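Local coordinates for protein tautomerase (Advenella mimigardefordensis DPN7, PDB 6VVW) that is a member of the tautomerase superfamily that forms a trimer of subunits, each with two beta-alpha-beta units on one four-stranded sheet, at residues F67-R72 with I104-E109; V8-S13 with L43-Q48. All blocks are in the same frame, centred on the assembly; numbering follows the deposited sequence.

Interaction 1. Residues F67-R72 with I104-E109; sequences FLLAGR and IDIAPE
The backbone of L68 bonds to both I104 and I106, the residues on either side of its bridge partner D105, across the ends of two parallel strands, 62-69 and 99-106, which helix 74-92 joins into a beta-alpha-beta unit. The tight part is the backbone ladder. L68 N donates to I104 O over 3.0 Å at a nearly straight 174°, and L68 O accepts I106 N at 2.8 Å, so both polar backbone groups of this buried leucine are satisfied by the neighbouring strand. A third bond, A70 N to I106 O, continues the ladder past the strand end, although its modelled length is doubtful.

On the sheet face bearing F67, L69, I104 and I106 the contacts are apolar. With its CG set beside the backbone N (chi1 -63°), F67 runs alongside I104, and ring atom CD1 meets I104 CB at 4.1 Å. M111 covers part of this face, and I104 of a second subunit packs on F67, placing the pair in the trimer interface. L69 slants over I106, its CD2 lying 4.0 Å from I106 CG2.

The solvent side begins where segment 67-72 turns outward at exposed A70 and G71. G71 barely touches the other segment, but A70 still meets D105, whose CB is 3.8 Å from A70 CB. D105 OD1 makes a long, weak ion pair with K77. Beyond the strand ends, L69 CD2 reaches across to P108, 3.9 Å from P108 CA.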
# COMPACT_ATOMS: atom_id res chain seq x y z
N PHE A 67 -1.20 -0.57 9.28
CA PHE A 67 -2.64 -0.67 9.41
C PHE A 67 -2.97 -1.18 10.80
O PHE A 67 -2.59 -2.30 11.16
CB PHE A 67 -3.20 -1.58 8.33
CG PHE A 67 -2.97 -1.07 6.94
CD1 PHE A 67 -3.90 -0.24 6.34
CD2 PHE A 67 -1.83 -1.41 6.24
CE1 PHE A 67 -3.69 0.24 5.05
CE2 PHE A 67 -1.62 -0.93 4.97
CZ PHE A 67 -2.55 -0.11 4.37
N LEU A 68 -3.65 -0.34 11.60
CA LEU A 68 -4.01 -0.68 12.96
C LEU A 68 -5.51 -0.49 13.12
O LEU A 68 -6.13 0.16 12.29
CB LEU A 68 -3.26 0.17 13.96
CG LEU A 68 -1.79 0.41 13.65
CD1 LEU A 68 -1.57 1.63 12.75
CD2 LEU A 68 -1.07 0.59 14.96
N LEU A 69 -6.10 -1.05 14.16
CA LEU A 69 -7.53 -0.87 14.41
C LEU A 69 -7.76 0.43 15.18
O LEU A 69 -7.26 0.60 16.29
CB LEU A 69 -8.10 -2.04 15.21
CG LEU A 69 -8.52 -3.26 14.41
CD1 LEU A 69 -8.36 -4.50 15.26
CD2 LEU A 69 -9.94 -3.12 13.90
N ALA A 70 -8.57 1.32 14.60
CA ALA A 70 -8.80 2.64 15.19
C ALA A 70 -9.21 2.57 16.65
O ALA A 70 -9.58 1.50 17.15
CB ALA A 70 -9.87 3.42 14.42
N GLY A 71 -9.14 3.70 17.33
CA GLY A 71 -9.39 3.75 18.74
C GLY A 71 -8.18 3.91 19.62
O GLY A 71 -8.30 3.71 20.84
N ARG A 72 -7.03 4.26 19.06
CA ARG A 72 -5.77 4.34 19.79
C ARG A 72 -5.30 5.79 19.85
O ARG A 72 -5.73 6.64 19.07
CB ARG A 72 -4.67 3.46 19.14
CG ARG A 72 -4.75 1.91 19.34
CD ARG A 72 -3.47 1.17 18.77
NE ARG A 72 -3.69 -0.23 18.35
CZ ARG A 72 -4.37 -0.59 17.27
NH1 ARG A 72 -4.91 0.35 16.52
NH2 ARG A 72 -4.53 -1.87 16.92
N ILE A 104 -2.34 4.26 9.91
CA ILE A 104 -3.63 4.21 9.25
C ILE A 104 -4.56 3.46 10.18
O ILE A 104 -4.41 2.24 10.35
CB ILE A 104 -3.56 3.54 7.88
CG1 ILE A 104 -2.23 3.84 7.21
CG2 ILE A 104 -4.71 3.99 7.02
CD1 ILE A 104 -2.34 4.19 5.76
N ASP A 105 -5.50 4.17 10.79
CA ASP A 105 -6.38 3.59 11.78
C ASP A 105 -7.68 3.20 11.10
O ASP A 105 -8.41 4.06 10.60
CB ASP A 105 -6.61 4.54 12.94
CG ASP A 105 -5.41 4.61 13.84
OD1 ASP A 105 -4.40 5.19 13.37
OD2 ASP A 105 -5.42 4.04 14.95
N ILE A 106 -7.95 1.88 11.08
CA ILE A 106 -9.07 1.25 10.40
C ILE A 106 -10.18 0.98 11.41
O ILE A 106 -9.95 0.70 12.59
CB ILE A 106 -8.65 -0.05 9.68
CG1 ILE A 106 -9.28 -0.13 8.30
CG2 ILE A 106 -9.07 -1.30 10.47
CD1 ILE A 106 -9.45 -1.57 7.81
N ALA A 107 -11.31 1.05 10.96
CA ALA A 107 -12.51 0.88 11.74
C ALA A 107 -12.87 -0.59 11.79
O ALA A 107 -12.59 -1.33 10.86
CB ALA A 107 -13.66 1.67 11.10
N PRO A 108 -13.50 -1.02 12.88
CA PRO A 108 -13.66 -2.46 13.10
C PRO A 108 -14.55 -3.13 12.08
O PRO A 108 -14.44 -4.35 11.90
CB PRO A 108 -14.25 -2.52 14.51
CG PRO A 108 -13.68 -1.30 15.17
CD PRO A 108 -13.74 -0.25 14.11
N GLU A 109 -15.43 -2.39 11.41
CA GLU A 109 -16.28 -2.92 10.35
C GLU A 109 -15.62 -2.90 9.00
O GLU A 109 -16.20 -3.42 8.04
CB GLU A 109 -17.58 -2.11 10.23
CG GLU A 109 -18.27 -1.86 11.52
CD GLU A 109 -17.85 -0.56 12.11
OE1 GLU A 109 -17.47 0.32 11.33
OE2 GLU A 109 -17.90 -0.43 13.35

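Interaction 2. Residues V8-S13 with L43-Q48; sequences VTAGRS and LHEIEQ
V8 and I46 begin the backbone pairing: I46 N donates to V8 O at 2.8 Å, reaching the oxygen almost head-on, though the bond bends at the hydrogen (138°). A10 N is bonded to I46 O, but in the model the distance is very short and its exact value is doubtful. The carbonyl of V8 is also approached by a CA-H group, with E45 CA 3.3 Å from V8 O.

One side chain bonds to backbone across the contact. The chain of E45 is extended beyond CG and passes A10 CA to put OE1 3.2 Å from G11 N, in a nearly straight bond of 169°. Its other oxygen, OE2, forms a salt bridge with K17 of helix 16-30, so the carboxylate ties both loops to that helix. Strand 3-8, helix 16-30 and strand 40-43 make a beta-alpha-beta unit, and the two segments leave the C-terminal ends of its parallel strands. The charge of R12 is directed to E60, in a salt bridge.

Apolar contact comes from the strand ends. V8 CG1, held between the backbone N and carbonyl carbon (chi1 54°), presses against L43 CD1 at 3.6 Å. An aromatic contact follows at the next residue: the ring of H44 packs edge-to-face with H44 of each neighbouring subunit.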
# COMPACT_ATOMS: atom_id res chain seq x y z
N VAL A 8 12.00 -0.97 1.96
CA VAL A 8 13.36 -0.57 2.29
C VAL A 8 14.16 -0.52 1.00
O VAL A 8 13.90 -1.28 0.08
CB VAL A 8 14.01 -1.54 3.29
CG1 VAL A 8 13.92 -2.94 2.76
CG2 VAL A 8 15.45 -1.14 3.54
N THR A 9 15.13 0.38 0.93
CA THR A 9 16.06 0.34 -0.20
C THR A 9 16.71 -1.05 -0.24
O THR A 9 17.01 -1.64 0.80
CB THR A 9 17.11 1.45 -0.08
OG1 THR A 9 17.62 1.79 -1.37
CG2 THR A 9 18.29 1.01 0.75
N ALA A 10 16.87 -1.61 -1.44
CA ALA A 10 17.34 -2.99 -1.52
C ALA A 10 18.79 -3.10 -1.05
O ALA A 10 19.55 -2.12 -1.07
CB ALA A 10 17.23 -3.51 -2.95
N GLY A 11 19.17 -4.31 -0.62
CA GLY A 11 20.58 -4.66 -0.49
C GLY A 11 21.07 -5.09 0.87
O GLY A 11 22.19 -4.77 1.26
N ARG A 12 20.25 -5.82 1.62
CA ARG A 12 20.58 -6.18 2.99
C ARG A 12 20.68 -7.69 3.11
O ARG A 12 20.08 -8.44 2.34
CB ARG A 12 19.52 -5.67 3.98
CG ARG A 12 19.00 -4.26 3.75
CD ARG A 12 19.93 -3.21 4.33
NE ARG A 12 19.97 -2.03 3.47
CZ ARG A 12 20.28 -0.80 3.89
NH1 ARG A 12 20.57 -0.58 5.16
NH2 ARG A 12 20.29 0.21 3.03
N SER A 13 21.43 -8.14 4.11
CA SER A 13 21.41 -9.55 4.44
C SER A 13 20.09 -9.93 5.08
O SER A 13 19.38 -9.10 5.65
CB SER A 13 22.51 -9.93 5.40
OG SER A 13 22.08 -11.07 6.12
N LEU A 43 8.10 -7.30 4.56
CA LEU A 43 9.16 -6.48 4.00
C LEU A 43 9.29 -6.72 2.50
O LEU A 43 9.30 -7.87 2.05
CB LEU A 43 10.49 -6.75 4.70
CG LEU A 43 11.60 -5.83 4.20
CD1 LEU A 43 11.11 -4.44 4.42
CD2 LEU A 43 12.87 -6.02 4.97
N HIS A 44 9.44 -5.63 1.73
CA HIS A 44 9.49 -5.67 0.27
C HIS A 44 10.58 -4.72 -0.21
O HIS A 44 10.32 -3.53 -0.42
CB HIS A 44 8.14 -5.30 -0.30
CG HIS A 44 8.16 -4.85 -1.74
ND1 HIS A 44 9.02 -5.37 -2.68
CD2 HIS A 44 7.40 -3.94 -2.39
CE1 HIS A 44 8.79 -4.80 -3.85
NE2 HIS A 44 7.82 -3.93 -3.70
N GLU A 45 11.79 -5.24 -0.41
CA GLU A 45 12.91 -4.37 -0.74
C GLU A 45 12.76 -3.80 -2.14
O GLU A 45 12.16 -4.40 -3.03
CB GLU A 45 14.24 -5.09 -0.66
CG GLU A 45 14.29 -6.32 0.22
CD GLU A 45 15.66 -6.96 0.18
OE1 GLU A 45 16.64 -6.24 -0.08
OE2 GLU A 45 15.76 -8.18 0.42
N ILE A 46 13.36 -2.63 -2.34
CA ILE A 46 13.15 -1.82 -3.52
C ILE A 46 14.51 -1.51 -4.12
O ILE A 46 15.43 -1.11 -3.40
CB ILE A 46 12.39 -0.52 -3.19
CG1 ILE A 46 10.98 -0.83 -2.70
CG2 ILE A 46 12.32 0.36 -4.40
CD1 ILE A 46 10.03 0.28 -2.95
N GLU A 47 14.63 -1.69 -5.42
CA GLU A 47 15.91 -1.44 -6.07
C GLU A 47 16.16 0.05 -6.14
O GLU A 47 15.25 0.84 -6.37
CB GLU A 47 15.92 -2.02 -7.49
CG GLU A 47 16.69 -3.30 -7.64
CD GLU A 47 18.12 -3.18 -7.17
OE1 GLU A 47 18.70 -2.07 -7.25
OE2 GLU A 47 18.67 -4.20 -6.71
N GLN A 48 17.43 0.43 -5.98
CA GLN A 48 17.87 1.72 -6.48
C GLN A 48 17.43 1.80 -7.93
O GLN A 48 17.04 0.79 -8.52
CB GLN A 48 19.38 1.89 -6.31
CG GLN A 48 19.92 1.26 -5.03
CD GLN A 48 21.08 2.03 -4.41
OE1 GLN A 48 21.92 2.58 -5.11
NE2 GLN A 48 21.13 2.06 -3.07

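In the fold
Both segments of interaction 2 precede those of interaction 1 in the sequence, and each interaction joins the strand ends of a separate beta-alpha-beta unit. The strands lie in one mixed sheet, ordered 40-43, 3-8, 62-69, 99-106, with the two units meeting antiparallel through 3-8 and 62-69. The contacts therefore lie at opposite ends of the sheet, across the middle of the subunit. The centres of interactions 1 and 2 are 28 Å apart and their nearest atoms about 12 Å apart. This repeated arrangement is consistent with the internal pseudo-twofold symmetry known in the tautomerase superfamily. Both ends of the sheet also reach neighbouring subunits, through F67 and I104 in interaction 1 and H44 in interaction 2.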